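Local coordinates for protein tRNA (Guanine-N(1)-)-methyltransferase (Aquifex aeolicus, PDB 1OY5) that probably methylates the N1 position of guanosine 37 in various tRNAs, using S-adenosyl-L-methionine as methyl donor and acting as a homodimer, at residues Phe137-Ser140 with Ile144-Leu147. Residues are numbered along the deposited sequence; the frame is centred on the assembly and turned at random.
Sequences FILS and IVAL
L139 reaches from the loop 137-140 to the first turn of helix 143-155 and rests a single methyl, CD1, against two residues there. The contact is wholly apolar, with no hydrogen bond between the two segments. L139 CD1 lies 4.2 Å from I144 CG2, and V145 CG2 approaches the same L139 CD1 to 4.2 Å, so the leucine tip sits against a pair of methyls from consecutive helix residues. The leucine lies roughly perpendicular to the I144 side chain and is slanted against that of V145.

The torsions explain which branches meet. In L139, CG stands anti to the carbonyl carbon (chi1 -73°), and a chi2 of 171° sets CD1 anti to CA, continuing the line of the side chain out to the helix. Beta-branched residues suit the helix side, because their methyls leave directly from CB: CG2 of I144 is anti to its backbone N, whereas CG2 of V145 is anti to its carbonyl carbon, and the two converge on one leucine methyl. All three are buried, a setting suited to hydrocarbon side chains with no polar group to satisfy; the two segments bury 104 Å² between them, both sides summed.

The main chain of L139 is hydrogen-bonded to that of P91. F137, I138 and L139 belong, by similarity, to the S-adenosyl-L-methionine site, so the contact packs part of the probable cofactor loop of this SPOUT-family enzyme against the start of the helix that follows it. D151 of the second subunit packs on L139 and accepts a hydrogen bond from the S140 backbone N, placing the loop at the dimer interface. The next two helix residues face other parts of the fold, A146 packing on strand 109-114 of the parallel sheet and L147 on helix 15-21.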
ATOM      1  N   PHE A 137       7.536   5.587   5.692  1.00 26.57           N
ATOM      2  CA  PHE A 137       6.316   5.846   6.446  1.00 26.19           C
ATOM      3  C   PHE A 137       5.980   4.536   7.194  1.00 26.24           C
ATOM      4  O   PHE A 137       6.554   3.494   6.905  1.00 25.37           O
ATOM      5  CB  PHE A 137       5.169   6.329   5.547  1.00 25.98           C
ATOM      6  CG  PHE A 137       4.535   5.247   4.725  1.00 26.37           C
ATOM      7  CD1 PHE A 137       5.122   4.823   3.557  1.00 27.58           C
ATOM      8  CD2 PHE A 137       3.350   4.658   5.132  1.00 26.14           C
ATOM      9  CE1 PHE A 137       4.543   3.836   2.806  1.00 29.68           C
ATOM     10  CE2 PHE A 137       2.760   3.675   4.396  1.00 27.95           C
ATOM     11  CZ  PHE A 137       3.342   3.242   3.235  1.00 29.42           C
ATOM     12  N   ILE A 138       5.069   4.599   8.155  1.00 26.19           N
ATOM     13  CA  ILE A 138       4.851   3.495   9.053  1.00 26.24           C
ATOM     14  C   ILE A 138       3.425   3.071   9.017  1.00 25.93           C
ATOM     15  O   ILE A 138       2.550   3.897   9.103  1.00 26.75           O
ATOM     16  CB  ILE A 138       5.239   3.933  10.484  1.00 26.36           C
ATOM     17  CG1 ILE A 138       6.724   4.222  10.539  1.00 27.38           C
ATOM     18  CG2 ILE A 138       4.892   2.879  11.491  1.00 27.05           C
ATOM     19  CD1 ILE A 138       7.166   4.910  11.806  1.00 29.17           C
ATOM     20  N   LEU A 139       3.199   1.770   8.877  1.00 25.79           N
ATOM     21  CA  LEU A 139       1.864   1.212   8.842  1.00 25.17           C
ATOM     22  C   LEU A 139       1.670   0.411  10.111  1.00 25.61           C
ATOM     23  O   LEU A 139       2.620   0.128  10.829  1.00 25.84           O
ATOM     24  CB  LEU A 139       1.703   0.342   7.625  1.00 24.95           C
ATOM     25  CG  LEU A 139       1.597   1.107   6.296  1.00 23.82           C
ATOM     26  CD1 LEU A 139       1.654   0.188   5.127  1.00 21.48           C
ATOM     27  CD2 LEU A 139       0.302   1.899   6.242  1.00 25.19           C
ATOM     28  N   SER A 140       0.433   0.076  10.423  1.00 25.88           N
ATOM     29  CA  SER A 140       0.171  -0.674  11.631  1.00 25.60           C
ATOM     30  C   SER A 140       0.241  -2.166  11.340  1.00 24.90           C
ATOM     31  O   SER A 140       0.199  -2.953  12.251  1.00 26.28           O
ATOM     32  CB  SER A 140      -1.168  -0.281  12.222  1.00 25.17           C
ATOM     33  OG  SER A 140      -2.168  -0.313  11.242  1.00 28.09           O
ATOM     34  N   ILE A 144      -1.678  -4.339   3.973  1.00 20.54           N
ATOM     35  CA  ILE A 144      -1.701  -3.426   2.841  1.00 21.08           C
ATOM     36  C   ILE A 144      -0.544  -3.660   1.855  1.00 21.12           C
ATOM     37  O   ILE A 144      -0.676  -3.417   0.658  1.00 21.69           O
ATOM     38  CB  ILE A 144      -1.653  -1.964   3.402  1.00 20.92           C
ATOM     39  CG1 ILE A 144      -3.028  -1.562   3.911  1.00 22.88           C
ATOM     40  CG2 ILE A 144      -1.232  -1.001   2.382  1.00 20.90           C
ATOM     41  CD1 ILE A 144      -2.998  -0.309   4.793  1.00 24.98           C
ATOM     42  N   VAL A 145       0.582  -4.135   2.357  1.00 21.06           N
ATOM     43  CA  VAL A 145       1.744  -4.356   1.529  1.00 21.08           C
ATOM     44  C   VAL A 145       1.588  -5.675   0.842  1.00 20.95           C
ATOM     45  O   VAL A 145       2.006  -5.863  -0.316  1.00 20.86           O
ATOM     46  CB  VAL A 145       3.042  -4.283   2.328  1.00 21.05           C
ATOM     47  CG1 VAL A 145       4.206  -4.795   1.514  1.00 21.76           C
ATOM     48  CG2 VAL A 145       3.295  -2.812   2.760  1.00 21.56           C
ATOM     49  N   ALA A 146       0.940  -6.583   1.538  1.00 20.50           N
ATOM     50  CA  ALA A 146       0.669  -7.888   0.952  1.00 20.58           C
ATOM     51  C   ALA A 146      -0.263  -7.706  -0.228  1.00 20.44           C
ATOM     52  O   ALA A 146      -0.063  -8.327  -1.288  1.00 21.33           O
ATOM     53  CB  ALA A 146       0.041  -8.827   1.986  1.00 19.62           C
ATOM     54  N   LEU A 147      -1.283  -6.869  -0.057  1.00 19.62           N
ATOM     55  CA  LEU A 147      -2.269  -6.698  -1.104  1.00 19.95           C
ATOM     56  C   LEU A 147      -1.605  -6.021  -2.323  1.00 20.69           C
ATOM     57  O   LEU A 147      -1.767  -6.465  -3.473  1.00 20.14           O
ATOM     58  CB  LEU A 147      -3.478  -5.942  -0.589  1.00 20.25           C
ATOM     59  CG  LEU A 147      -4.390  -6.609   0.465  1.00 18.81           C
ATOM     60  CD1 LEU A 147      -5.461  -5.621   0.908  1.00 20.78           C
ATOM     61  CD2 LEU A 147      -5.056  -7.838  -0.060  1.00 17.37           C
TER